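Local coordinates for putative DNA binding protein (Bacteroides thetaiotaomicron VPI-5482, PDB 3HTN), which is of uncharacterised function but binds metal ions and, as a PCC-domain protein, is possibly DNA-binding, at residues Asn7-Tyr11 and Ala34-Lys39; Thr71-Gln75 and Val100-Asp104; Asn84-Met88 and Arg131-Tyr136. One frame throughout, in Å; residues are numbered along the deposited sequence.

Interaction 1 (Asn7-Tyr11 and Ala34-Lys39)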
ATOM      1  N   ASN A   7      -4.464  -4.691  27.668  1.00 42.24           N
ATOM      2  CA  ASN A   7      -3.302  -4.368  26.790  1.00 39.35           C
ATOM      3  C   ASN A   7      -3.528  -4.983  25.411  1.00 33.60           C
ATOM      4  O   ASN A   7      -3.782  -6.190  25.305  1.00 37.53           O
ATOM      5  CB  ASN A   7      -1.991  -4.880  27.382  1.00 42.41           C
ATOM      6  CG  ASN A   7      -0.760  -4.277  26.695  1.00 46.71           C
ATOM      7  OD1 ASN A   7      -0.640  -3.053  26.580  1.00 55.82           O
ATOM      8  ND2 ASN A   7       0.165  -5.136  26.252  1.00 53.84           N
HETATM    9  N   MSE A   8      -3.452  -4.162  24.365  0.50 27.70           N
HETATM   10  CA  MSE A   8      -3.688  -4.628  22.998  0.50 22.82           C
HETATM   11  C   MSE A   8      -2.509  -4.471  22.036  0.50 20.80           C
HETATM   12  O   MSE A   8      -2.549  -5.017  20.939  0.50 18.80           O
HETATM   13  CB  MSE A   8      -4.923  -3.920  22.441  0.50 23.14           C
HETATM   14  CG  MSE A   8      -6.213  -4.455  23.028  0.50 21.03           C
HETATM   15 SE   MSE A   8      -7.740  -3.656  22.192  0.38 19.08          SE
HETATM   16  CE  MSE A   8      -7.626  -1.896  23.039  0.50 26.50           C
ATOM     17  N   TYR A   9      -1.457  -3.759  22.436  1.00 18.51           N
ATOM     18  CA  TYR A   9      -0.346  -3.504  21.532  1.00 19.49           C
ATOM     19  C   TYR A   9       0.870  -3.006  22.280  1.00 18.48           C
ATOM     20  O   TYR A   9       0.776  -2.591  23.448  1.00 18.04           O
ATOM     21  CB  TYR A   9      -0.749  -2.422  20.500  1.00 18.51           C
ATOM     22  CG  TYR A   9      -1.342  -1.199  21.138  1.00 16.97           C
ATOM     23  CD1 TYR A   9      -0.538  -0.244  21.776  1.00 17.25           C
ATOM     24  CD2 TYR A   9      -2.724  -1.015  21.168  1.00 17.98           C
ATOM     25  CE1 TYR A   9      -1.103   0.843  22.423  1.00 21.58           C
ATOM     26  CE2 TYR A   9      -3.293   0.077  21.804  1.00 20.44           C
ATOM     27  CZ  TYR A   9      -2.479   1.004  22.414  1.00 17.76           C
ATOM     28  OH  TYR A   9      -3.062   2.081  23.045  1.00 24.06           O
ATOM     29  N   SER A  10       2.017  -3.072  21.606  0.50 18.60           N
ATOM     30  CA  SER A  10       3.256  -2.435  22.045  0.50 17.90           C
ATOM     31  C   SER A  10       3.690  -1.570  20.866  0.50 17.41           C
ATOM     32  O   SER A  10       3.365  -1.873  19.710  0.50 16.06           O
ATOM     33  CB  SER A  10       4.325  -3.457  22.424  0.50 19.77           C
ATOM     34  OG  SER A  10       4.684  -4.281  21.333  0.50 20.70           O
ATOM     35  N   TYR A  11       4.433  -0.506  21.143  1.00 18.46           N
ATOM     36  CA  TYR A  11       4.809   0.443  20.111  1.00 16.87           C
ATOM     37  C   TYR A  11       6.167   1.089  20.343  1.00 16.83           C
ATOM     38  O   TYR A  11       6.709   1.027  21.442  1.00 17.56           O
ATOM     39  CB  TYR A  11       3.740   1.529  19.981  1.00 19.13           C
ATOM     40  CG  TYR A  11       3.669   2.401  21.189  1.00 21.43           C
ATOM     41  CD1 TYR A  11       2.868   2.047  22.264  1.00 18.71           C
ATOM     42  CD2 TYR A  11       4.398   3.579  21.263  1.00 20.25           C
ATOM     43  CE1 TYR A  11       2.806   2.827  23.390  1.00 24.58           C
ATOM     44  CE2 TYR A  11       4.346   4.373  22.395  1.00 26.07           C
ATOM     45  CZ  TYR A  11       3.543   3.983  23.453  1.00 24.83           C
ATOM     46  OH  TYR A  11       3.463   4.761  24.575  1.00 30.28           O
ATOM     47  N   ALA A  34      -7.858   2.309  19.574  1.00 15.36           N
ATOM     48  CA  ALA A  34      -7.394   2.540  20.944  1.00 15.35           C
ATOM     49  C   ALA A  34      -6.014   3.214  20.973  1.00 17.53           C
ATOM     50  O   ALA A  34      -5.773   4.117  21.793  1.00 17.04           O
ATOM     51  CB  ALA A  34      -7.358   1.223  21.702  1.00 17.41           C
ATOM     52  N   PHE A  35      -5.131   2.794  20.067  1.00 15.37           N
ATOM     53  CA  PHE A  35      -3.828   3.404  19.953  1.00 14.74           C
ATOM     54  C   PHE A  35      -3.907   4.888  19.609  1.00 14.01           C
ATOM     55  O   PHE A  35      -3.282   5.710  20.244  1.00 16.39           O
ATOM     56  CB  PHE A  35      -3.001   2.698  18.884  1.00 16.84           C
ATOM     57  CG  PHE A  35      -1.660   3.288  18.751  1.00 16.97           C
ATOM     58  CD1 PHE A  35      -0.708   2.995  19.681  1.00 18.35           C
ATOM     59  CD2 PHE A  35      -1.374   4.210  17.753  1.00 15.92           C
ATOM     60  CE1 PHE A  35       0.530   3.584  19.626  1.00 19.39           C
ATOM     61  CE2 PHE A  35      -0.159   4.812  17.708  1.00 17.40           C
ATOM     62  CZ  PHE A  35       0.804   4.483  18.630  1.00 16.50           C
ATOM     63  N   CYS A  36      -4.667   5.205  18.573  1.00 15.03           N
ATOM     64  CA  CYS A  36      -4.824   6.577  18.132  1.00 16.30           C
ATOM     65  C   CYS A  36      -5.459   7.429  19.219  1.00 16.11           C
ATOM     66  O   CYS A  36      -5.083   8.587  19.408  1.00 16.78           O
ATOM     67  CB  CYS A  36      -5.664   6.653  16.858  1.00 17.27           C
ATOM     68  SG  CYS A  36      -4.881   5.911  15.422  1.00 19.27           S
ATOM     69  N   LYS A  37      -6.431   6.857  19.915  1.00 18.26           N
ATOM     70  CA  LYS A  37      -7.065   7.559  21.021  1.00 19.53           C
ATOM     71  C   LYS A  37      -6.035   7.830  22.123  1.00 20.80           C
ATOM     72  O   LYS A  37      -5.917   8.960  22.611  1.00 21.26           O
ATOM     73  CB  LYS A  37      -8.242   6.752  21.563  1.00 19.96           C
ATOM     74  CG  LYS A  37      -8.959   7.436  22.725  1.00 23.25           C
ATOM     75  CD  LYS A  37     -10.235   6.724  23.131  1.00 24.35           C
ATOM     76  CE  LYS A  37     -10.803   7.346  24.416  1.00 31.78           C
ATOM     77  NZ  LYS A  37     -12.100   6.719  24.798  1.00 38.09           N
ATOM     78  N   GLU A  38      -5.282   6.801  22.512  1.00 19.88           N
ATOM     79  CA  GLU A  38      -4.261   6.945  23.555  1.00 18.54           C
ATOM     80  C   GLU A  38      -3.256   8.049  23.218  1.00 19.43           C
ATOM     81  O   GLU A  38      -2.859   8.829  24.098  1.00 20.52           O
ATOM     82  CB  GLU A  38      -3.488   5.632  23.765  1.00 19.33           C
ATOM     83  CG  GLU A  38      -2.383   5.754  24.826  1.00 20.25           C
ATOM     84  CD  GLU A  38      -1.449   4.536  24.980  1.00 25.87           C
ATOM     85  OE1 GLU A  38      -1.641   3.492  24.320  1.00 34.74           O
ATOM     86  OE2 GLU A  38      -0.506   4.646  25.811  1.00 35.66           O
ATOM     87  N   LYS A  39      -2.841   8.105  21.959  1.00 18.33           N
ATOM     88  CA  LYS A  39      -1.826   9.058  21.516  1.00 16.82           C
ATOM     89  C   LYS A  39      -2.402  10.382  21.030  1.00 18.43           C
ATOM     90  O   LYS A  39      -1.640  11.276  20.668  1.00 20.90           O
ATOM     91  CB  LYS A  39      -0.917   8.426  20.458  1.00 16.73           C
ATOM     92  CG  LYS A  39      -0.138   7.210  20.963  1.00 19.09           C
ATOM     93  CD  LYS A  39       0.790   7.602  22.116  1.00 23.55           C
ATOM     94  CE  LYS A  39       1.645   6.495  22.610  1.00 24.41           C
ATOM     95  NZ  LYS A  39       2.493   6.984  23.753  1.00 25.17           N
TER
HETATM   96  O   HOH W   1       1.659   3.500  26.637  1.00 50.03           O
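An aromatic cluster of Tyr9, Tyr11 and Phe35 joins strand 9-14, an outermost strand of the large antiparallel sheet within this chain, to helix 28-39. Phe35 is the wedge: with CG anti to its backbone N (chi1 -179°), its ring turns its edge to the faces of both tyrosines. The two T-shaped pairs differ in tilt, the planes lying 83° apart for Tyr9 and 67° for Tyr11. Phe35 CD1 comes within 3.5 Å of Tyr9 CE1, and Phe35 CE1 reaches Tyr11 CG at 3.7 Å. Phe35 CB adds a CH-pi contact over the Tyr9 face, 4.2 Å from the ring centroid. Tyr18, from the next strand, also meets the Phe35 ring edge-to-face. Tyr9 OH donates to Glu38 OE1, which lies in the Tyr9 ring plane; the modelled 2.4 Å is very short and its exact value doubtful. The Lys39 chain bends at chi2 and comes from the direction opposite to Tyr11, and Lys39 NZ donates to Tyr11 OH at 2.6 Å. A leucine in place of Tyr11 would probably leave Lys39 NZ without its hydroxyl acceptor and Phe35 CE1 without an aromatic face to meet. A water, 2.6 Å from Glu38 OE2, bridges it to Tyr11 OH.

Interaction 2 (Thr71-Gln75 and Val100-Asp104). With SO4 (sulfate ion), chain E.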
ATOM      1  N   THR A  71     -17.849 -12.110   6.749  1.00 13.84           N
ATOM      2  CA  THR A  71     -16.860 -12.570   7.700  1.00 14.36           C
ATOM      3  C   THR A  71     -16.278 -13.865   7.201  1.00 16.58           C
ATOM      4  O   THR A  71     -16.983 -14.827   6.966  1.00 16.10           O
ATOM      5  CB  THR A  71     -17.447 -12.754   9.096  1.00 15.58           C
ATOM      6  OG1 THR A  71     -17.912 -11.484   9.569  1.00 15.40           O
ATOM      7  CG2 THR A  71     -16.403 -13.344  10.083  1.00 14.84           C
ATOM      8  N   PHE A  72     -14.959 -13.863   7.036  1.00 15.77           N
ATOM      9  CA  PHE A  72     -14.193 -15.050   6.670  1.00 16.52           C
ATOM     10  C   PHE A  72     -13.548 -15.605   7.905  1.00 17.25           C
ATOM     11  O   PHE A  72     -13.019 -14.853   8.708  1.00 17.07           O
ATOM     12  CB  PHE A  72     -13.134 -14.657   5.644  1.00 15.77           C
ATOM     13  CG  PHE A  72     -13.701 -14.066   4.394  1.00 16.33           C
ATOM     14  CD1 PHE A  72     -13.977 -12.692   4.324  1.00 18.16           C
ATOM     15  CD2 PHE A  72     -13.944 -14.860   3.290  1.00 17.77           C
ATOM     16  CE1 PHE A  72     -14.519 -12.129   3.195  1.00 18.58           C
ATOM     17  CE2 PHE A  72     -14.491 -14.294   2.128  1.00 18.53           C
ATOM     18  CZ  PHE A  72     -14.770 -12.915   2.107  1.00 17.89           C
ATOM     19  N   ARG A  73     -13.610 -16.924   8.078  1.00 14.37           N
ATOM     20  CA  ARG A  73     -13.090 -17.603   9.245  1.00 15.72           C
ATOM     21  C   ARG A  73     -12.108 -18.664   8.800  1.00 15.87           C
ATOM     22  O   ARG A  73     -12.449 -19.819   8.593  1.00 16.50           O
ATOM     23  CB  ARG A  73     -14.255 -18.193  10.019  1.00 16.76           C
ATOM     24  CG  ARG A  73     -15.134 -17.078  10.562  1.00 17.90           C
ATOM     25  CD  ARG A  73     -16.163 -17.605  11.495  1.00 16.70           C
ATOM     26  NE  ARG A  73     -17.208 -18.308  10.761  1.00 17.12           N
ATOM     27  CZ  ARG A  73     -18.200 -18.980  11.336  1.00 16.69           C
ATOM     28  NH1 ARG A  73     -18.337 -19.007  12.651  1.00 17.38           N
ATOM     29  NH2 ARG A  73     -19.086 -19.606  10.592  1.00 16.00           N
ATOM     30  N   GLU A  74     -10.878 -18.209   8.613  1.00 16.10           N
ATOM     31  CA  GLU A  74      -9.783 -18.993   8.063  1.00 14.18           C
ATOM     32  C   GLU A  74      -8.492 -18.224   8.269  1.00 15.12           C
ATOM     33  O   GLU A  74      -8.527 -17.024   8.553  1.00 15.36           O
ATOM     34  CB  GLU A  74     -10.032 -19.211   6.562  1.00 16.04           C
ATOM     35  CG  GLU A  74     -10.033 -17.939   5.746  1.00 15.47           C
ATOM     36  CD  GLU A  74     -10.517 -18.157   4.367  1.00 18.09           C
ATOM     37  OE1 GLU A  74     -11.744 -18.181   4.185  1.00 18.67           O
ATOM     38  OE2 GLU A  74      -9.694 -18.315   3.446  1.00 19.39           O
ATOM     39  N   GLN A  75      -7.368 -18.875   8.046  1.00 15.84           N
ATOM     40  CA  GLN A  75      -6.085 -18.224   8.183  1.00 14.56           C
ATOM     41  C   GLN A  75      -5.829 -17.396   6.921  1.00 14.06           C
ATOM     42  O   GLN A  75      -6.051 -17.869   5.796  1.00 16.22           O
ATOM     43  CB  GLN A  75      -4.962 -19.237   8.399  1.00 16.04           C
ATOM     44  CG  GLN A  75      -3.642 -18.626   8.698  1.00 14.72           C
ATOM     45  CD  GLN A  75      -3.592 -17.891  10.029  1.00 15.06           C
ATOM     46  OE1 GLN A  75      -4.429 -18.116  10.904  1.00 17.22           O
ATOM     47  NE2 GLN A  75      -2.573 -17.066  10.220  1.00 15.97           N
ATOM     48  N   VAL A 100      -5.964  -9.200   1.491  1.00 14.88           N
ATOM     49  CA  VAL A 100      -5.509 -10.411   2.142  1.00 14.12           C
ATOM     50  C   VAL A 100      -5.292 -11.551   1.148  1.00 13.47           C
ATOM     51  O   VAL A 100      -5.898 -11.571   0.091  1.00 14.36           O
ATOM     52  CB  VAL A 100      -6.473 -10.883   3.256  1.00 16.11           C
ATOM     53  CG1 VAL A 100      -6.665  -9.765   4.301  1.00 15.96           C
ATOM     54  CG2 VAL A 100      -7.807 -11.359   2.662  1.00 16.42           C
ATOM     55  N   GLY A 101      -4.388 -12.468   1.504  1.00 14.25           N
ATOM     56  CA  GLY A 101      -4.167 -13.728   0.809  1.00 14.38           C
ATOM     57  C   GLY A 101      -4.725 -14.884   1.581  1.00 14.03           C
ATOM     58  O   GLY A 101      -4.549 -14.986   2.800  1.00 15.02           O
ATOM     59  N   ARG A 102      -5.377 -15.779   0.862  1.00 14.62           N
ATOM     60  CA  ARG A 102      -5.905 -17.018   1.442  1.00 14.72           C
ATOM     61  C   ARG A 102      -4.866 -18.110   1.307  1.00 14.90           C
ATOM     62  O   ARG A 102      -3.787 -17.891   0.751  1.00 15.50           O
ATOM     63  CB  ARG A 102      -7.216 -17.403   0.759  1.00 15.51           C
ATOM     64  CG  ARG A 102      -8.199 -16.252   0.720  1.00 17.63           C
ATOM     65  CD  ARG A 102      -9.490 -16.645  -0.032  1.00 15.29           C
ATOM     66  NE  ARG A 102     -10.496 -17.245   0.850  1.00 15.23           N
ATOM     67  CZ  ARG A 102     -11.785 -17.360   0.559  1.00 17.59           C
ATOM     68  NH1 ARG A 102     -12.245 -17.034  -0.620  1.00 16.95           N
ATOM     69  NH2 ARG A 102     -12.616 -17.830   1.447  1.00 17.02           N
ATOM     70  N   SER A 103      -5.172 -19.300   1.815  1.00 14.54           N
ATOM     71  CA  SER A 103      -4.210 -20.399   1.793  1.00 15.54           C
ATOM     72  C   SER A 103      -3.884 -20.878   0.382  1.00 16.07           C
ATOM     73  O   SER A 103      -2.873 -21.541   0.186  1.00 17.71           O
ATOM     74  CB  SER A 103      -4.699 -21.577   2.636  1.00 17.89           C
ATOM     75  OG  SER A 103      -5.844 -22.132   2.062  1.00 17.18           O
ATOM     76  N   ASP A 104      -4.727 -20.541  -0.593  1.00 16.33           N
ATOM     77  CA  ASP A 104      -4.459 -20.859  -2.005  1.00 15.80           C
ATOM     78  C   ASP A 104      -3.834 -19.694  -2.762  1.00 15.60           C
ATOM     79  O   ASP A 104      -3.734 -19.731  -3.988  1.00 17.85           O
ATOM     80  CB  ASP A 104      -5.734 -21.335  -2.720  1.00 17.14           C
ATOM     81  CG  ASP A 104      -6.796 -20.274  -2.849  1.00 20.35           C
ATOM     82  OD1 ASP A 104      -6.633 -19.154  -2.317  1.00 16.43           O
ATOM     83  OD2 ASP A 104      -7.833 -20.569  -3.490  1.00 21.85           O
TER
HETATM   84  S   SO4 E 202     -16.098 -17.764   0.029  1.00 28.21           S
HETATM   85  O1  SO4 E 202     -15.634 -17.971   1.370  1.00 23.78           O
HETATM   86  O2  SO4 E 202     -15.919 -18.924  -0.860  1.00 32.30           O
HETATM   87  O3  SO4 E 202     -15.406 -16.609  -0.574  1.00 34.81           O
HETATM   88  O4  SO4 E 202     -17.556 -17.471   0.104  1.00 26.82           O
HETATM   89  O   HOH W   2      -7.287 -19.324   3.893  1.00 16.25           O
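Two torsions bring Glu74 and Arg102 together: chi1 of 64° sets Glu74 CG between its backbone N and carbonyl carbon, with the chain extended beyond it, and Arg102 bends at chi3 (89°) so that the side of its guanidinium meets the carboxylate. The outcome is a bidentate, side-on salt bridge. Arg102 NE donates to Glu74 OE2 at 2.9 Å in an almost straight bond, while Arg102 NH2 holds Glu74 OE1, also at 2.9 Å. Each oxygen is met on its syn side, and the pairing of two nitrogens with two oxygens restrains the guanidinium's rotation. Arg102 NH2 also binds sulfate O1 at 3.0 Å, and NH1 binds O3; Lys70 also holds this anion, which probably came from the crystallisation liquor. Phe72 stands nearly perpendicular to the guanidinium, planes 84° apart, its CE2 over one guanidinium face and its CD2 3.7 Å from Arg102 NH2. A water donates to Glu74 OE2 and to Gln75 O, and accepts from Ser103 N. The bridge joins the chain leaving strand 67-72 to that leaving strand 91-101, two strands separated in the sheet by 54-60 and 107-117; Phe72 packs on Leu57 and Leu108 from those intervening strands, and on Tyr105 of the third subunit.

Interaction 3 (Asn84-Met88 and Arg131-Tyr136). With SO4 (sulfate ion), chain G.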
ATOM      1  N   ASN A  84      -6.544   5.687   6.700  1.00 16.03           N
ATOM      2  CA  ASN A  84      -6.321   7.013   7.222  1.00 15.30           C
ATOM      3  C   ASN A  84      -7.041   7.264   8.535  1.00 17.32           C
ATOM      4  O   ASN A  84      -7.934   6.515   8.917  1.00 16.26           O
ATOM      5  CB  ASN A  84      -6.617   8.049   6.128  1.00 16.40           C
ATOM      6  CG  ASN A  84      -8.016   7.967   5.604  1.00 18.12           C
ATOM      7  OD1 ASN A  84      -8.939   8.004   6.384  1.00 16.65           O
ATOM      8  ND2 ASN A  84      -8.183   7.859   4.272  1.00 16.02           N
ATOM      9  N   ILE A  85      -6.613   8.325   9.218  1.00 15.59           N
ATOM     10  CA  ILE A  85      -7.101   8.694  10.514  1.00 15.62           C
ATOM     11  C   ILE A  85      -7.622  10.097  10.370  1.00 15.57           C
ATOM     12  O   ILE A  85      -7.013  10.947   9.698  1.00 16.86           O
ATOM     13  CB  ILE A  85      -5.957   8.742  11.573  1.00 14.66           C
ATOM     14  CG1 ILE A  85      -5.203   7.400  11.639  1.00 17.82           C
ATOM     15  CG2 ILE A  85      -6.495   9.154  12.942  1.00 16.78           C
ATOM     16  CD1 ILE A  85      -3.809   7.508  12.245  1.00 15.89           C
ATOM     17  N   SER A  86      -8.755  10.344  11.021  1.00 14.18           N
ATOM     18  CA  SER A  86      -9.374  11.659  11.064  1.00 17.01           C
ATOM     19  C   SER A  86     -10.200  11.682  12.342  1.00 16.54           C
ATOM     20  O   SER A  86     -10.050  10.787  13.182  1.00 17.39           O
ATOM     21  CB  SER A  86     -10.205  11.893   9.781  1.00 18.09           C
ATOM     22  OG  SER A  86     -11.145  10.862   9.545  1.00 16.53           O
ATOM     23  N   SER A  87     -11.058  12.686  12.516  1.00 19.57           N
ATOM     24  CA  SER A  87     -11.981  12.689  13.647  1.00 18.45           C
ATOM     25  C   SER A  87     -13.415  12.863  13.167  1.00 20.49           C
ATOM     26  O   SER A  87     -13.673  13.444  12.109  1.00 19.51           O
ATOM     27  CB  SER A  87     -11.655  13.793  14.662  1.00 19.35           C
ATOM     28  OG  SER A  87     -11.699  15.060  14.038  1.00 18.32           O
HETATM   29  N   MSE A  88     -14.331  12.304  13.948  1.00 18.65           N
HETATM   30  CA  MSE A  88     -15.754  12.481  13.732  1.00 22.95           C
HETATM   31  C   MSE A  88     -16.487  12.350  15.063  1.00 26.21           C
HETATM   32  O   MSE A  88     -16.180  11.458  15.853  1.00 26.29           O
HETATM   33  CB  MSE A  88     -16.236  11.439  12.732  1.00 25.54           C
HETATM   34  CG  MSE A  88     -17.629  11.604  12.273  1.00 27.19           C
HETATM   35 SE   MSE A  88     -17.958  10.604  10.633  0.75 22.09          SE
HETATM   36  CE  MSE A  88     -19.242  11.870  10.132  1.00 23.42           C
ATOM     37  N   ARG A 131      -5.856  18.691  12.571  1.00 19.35           N
ATOM     38  CA  ARG A 131      -7.252  18.247  12.560  1.00 19.21           C
ATOM     39  C   ARG A 131      -7.715  17.960  11.140  1.00 19.72           C
ATOM     40  O   ARG A 131      -7.426  18.731  10.239  1.00 19.63           O
ATOM     41  CB  ARG A 131      -8.157  19.326  13.165  1.00 18.33           C
ATOM     42  CG  ARG A 131      -9.670  19.135  12.982  1.00 18.95           C
ATOM     43  CD  ARG A 131     -10.426  20.257  13.655  1.00 19.28           C
ATOM     44  NE  ARG A 131     -11.872  20.136  13.458  1.00 20.51           N
ATOM     45  CZ  ARG A 131     -12.669  19.318  14.144  1.00 26.35           C
ATOM     46  NH1 ARG A 131     -12.164  18.514  15.073  1.00 26.20           N
ATOM     47  NH2 ARG A 131     -13.982  19.306  13.907  1.00 21.49           N
ATOM     48  N   ILE A 132      -8.394  16.832  10.945  1.00 19.54           N
ATOM     49  CA  ILE A 132      -9.125  16.540   9.693  1.00 18.72           C
ATOM     50  C   ILE A 132     -10.403  15.870  10.146  1.00 19.17           C
ATOM     51  O   ILE A 132     -10.359  14.842  10.815  1.00 17.83           O
ATOM     52  CB  ILE A 132      -8.402  15.615   8.705  1.00 20.37           C
ATOM     53  CG1 ILE A 132      -7.060  16.213   8.274  1.00 20.51           C
ATOM     54  CG2 ILE A 132      -9.282  15.384   7.476  1.00 20.67           C
ATOM     55  CD1 ILE A 132      -6.267  15.302   7.332  1.00 18.70           C
ATOM     56  N   SER A 133     -11.539  16.476   9.829  1.00 18.92           N
ATOM     57  CA  SER A 133     -12.842  15.968  10.228  1.00 19.92           C
ATOM     58  C   SER A 133     -13.565  15.398   9.024  1.00 20.00           C
ATOM     59  O   SER A 133     -12.997  15.242   7.929  1.00 20.70           O
ATOM     60  CB  SER A 133     -13.674  17.080  10.888  1.00 19.38           C
ATOM     61  OG  SER A 133     -14.898  16.601  11.471  1.00 20.66           O
ATOM     62  N   ARG A 134     -14.813  15.028   9.263  1.00 19.86           N
ATOM     63  CA  ARG A 134     -15.657  14.444   8.260  1.00 21.62           C
ATOM     64  C   ARG A 134     -17.082  14.843   8.467  1.00 19.90           C
ATOM     65  O   ARG A 134     -17.500  15.157   9.578  1.00 18.98           O
ATOM     66  CB  ARG A 134     -15.590  12.943   8.365  1.00 23.16           C
ATOM     67  CG  ARG A 134     -14.309  12.422   7.821  1.00 25.98           C
ATOM     68  CD  ARG A 134     -14.394  11.000   7.719  1.00 19.83           C
ATOM     69  NE  ARG A 134     -13.112  10.411   7.424  1.00 17.88           N
ATOM     70  CZ  ARG A 134     -12.721   9.970   6.243  1.00 18.10           C
ATOM     71  NH1 ARG A 134     -13.478  10.098   5.201  1.00 17.32           N
ATOM     72  NH2 ARG A 134     -11.540   9.383   6.134  1.00 18.12           N
ATOM     73  N   THR A 135     -17.840  14.770   7.382  1.00 18.43           N
ATOM     74  CA  THR A 135     -19.252  15.085   7.409  1.00 17.60           C
ATOM     75  C   THR A 135     -19.985  14.009   6.659  1.00 16.42           C
ATOM     76  O   THR A 135     -19.607  13.661   5.523  1.00 17.75           O
ATOM     77  CB  THR A 135     -19.510  16.432   6.750  1.00 17.37           C
ATOM     78  OG1 THR A 135     -18.898  17.427   7.555  1.00 20.26           O
ATOM     79  CG2 THR A 135     -21.016  16.737   6.606  1.00 20.01           C
ATOM     80  N   TYR A 136     -21.027  13.466   7.273  1.00 15.98           N
ATOM     81  CA  TYR A 136     -21.860  12.461   6.627  1.00 15.90           C
ATOM     82  C   TYR A 136     -22.667  13.144   5.533  1.00 17.77           C
ATOM     83  O   TYR A 136     -23.367  14.119   5.779  1.00 18.38           O
ATOM     84  CB  TYR A 136     -22.771  11.786   7.649  1.00 17.85           C
ATOM     85  CG  TYR A 136     -23.716  10.743   7.100  1.00 18.73           C
ATOM     86  CD1 TYR A 136     -23.309   9.434   6.891  1.00 20.70           C
ATOM     87  CD2 TYR A 136     -25.014  11.057   6.809  1.00 23.60           C
ATOM     88  CE1 TYR A 136     -24.190   8.474   6.390  1.00 22.97           C
ATOM     89  CE2 TYR A 136     -25.897  10.111   6.336  1.00 20.62           C
ATOM     90  CZ  TYR A 136     -25.465   8.813   6.128  1.00 23.44           C
ATOM     91  OH  TYR A 136     -26.342   7.861   5.659  1.00 26.85           O
TER
HETATM   92  S   SO4 G 204     -15.162  16.076  15.222  1.00 36.57           S
HETATM   93  O1  SO4 G 204     -16.574  16.018  14.752  1.00 36.68           O
HETATM   94  O2  SO4 G 204     -14.936  14.972  16.191  1.00 40.25           O
HETATM   95  O3  SO4 G 204     -14.908  17.342  15.909  1.00 38.96           O
HETATM   96  O4  SO4 G 204     -14.238  16.111  14.088  1.00 32.33           O
HETATM   97  O   HOH W   3     -10.165   8.477   8.753  1.00 15.96           O
HETATM   98  O   HOH W   4      -9.056  15.586  13.539  1.00 26.39           O
HETATM   99  O   HOH W   5      -9.644  17.168  15.793  1.00 28.96           O
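Arg134 runs from CG to NE as an extended chain on the close-packed side of this contact, and its guanidinium edge is turned to Ser86 and Asn84. Arg134 NE donates to Ser86 OG at 2.9 Å, with the hydroxyl tilted 16° from the guanidinium plane; Asn84 OD1 lies 3.0 Å from Arg134 NH2. A water accepts from Arg134 NH2 and also pairs with Ser86 OG. Glu122 of the third subunit takes a salt bridge from Arg134 NH1 and a hydrogen bond from Asn84 ND2, so the subunit interface meets these buried groups. Asn84 also packs on His95, a metal ligand. In the fold, segment 133-136, from the first strand of the C-terminal two-stranded hairpin, crosses residues 84-88 of strand 76-88 at 59°, with Ser87 N bound to Ile132 O at 2.8 Å and Ser133 CA directed at Ser87 O, 3.3 Å away. Beyond this crossing the segments are bridged by solvent and by a sulfate ion that probably came from the crystallisation liquor. Ser87 OG and Ser133 OG both donate to sulfate O4, each at 2.7 Å, and Arg131 grips O3 with NH1 and NH2. One water links Ser87 OG to Ile132 N; another accepts from Arg131 NH1.

In the fold
From the N terminus, interaction 1 closes first: strand 9-14 turns back through strand 17-22 into helix 28-39, whose last turns return to it. Interaction 2 opens at 71-75, but interaction 3 opens at 84-88 before 100-104 close it, and itself closes only at 131-136. These two therefore cross: interaction 3 uses strand 76-88 and interaction 2 strand 91-101, neighbours in sequence and in the sheet, yet the contact centres lie 30 Å apart on opposite sides of the chain's centre. Interactions 1 and 3 follow in series and touch where Cys36 SG meets Ile85 CD1 at 3.7 Å. Together they tie helix and C-terminal hairpin to the sheet, and strands 67-72 and 91-101 to each other.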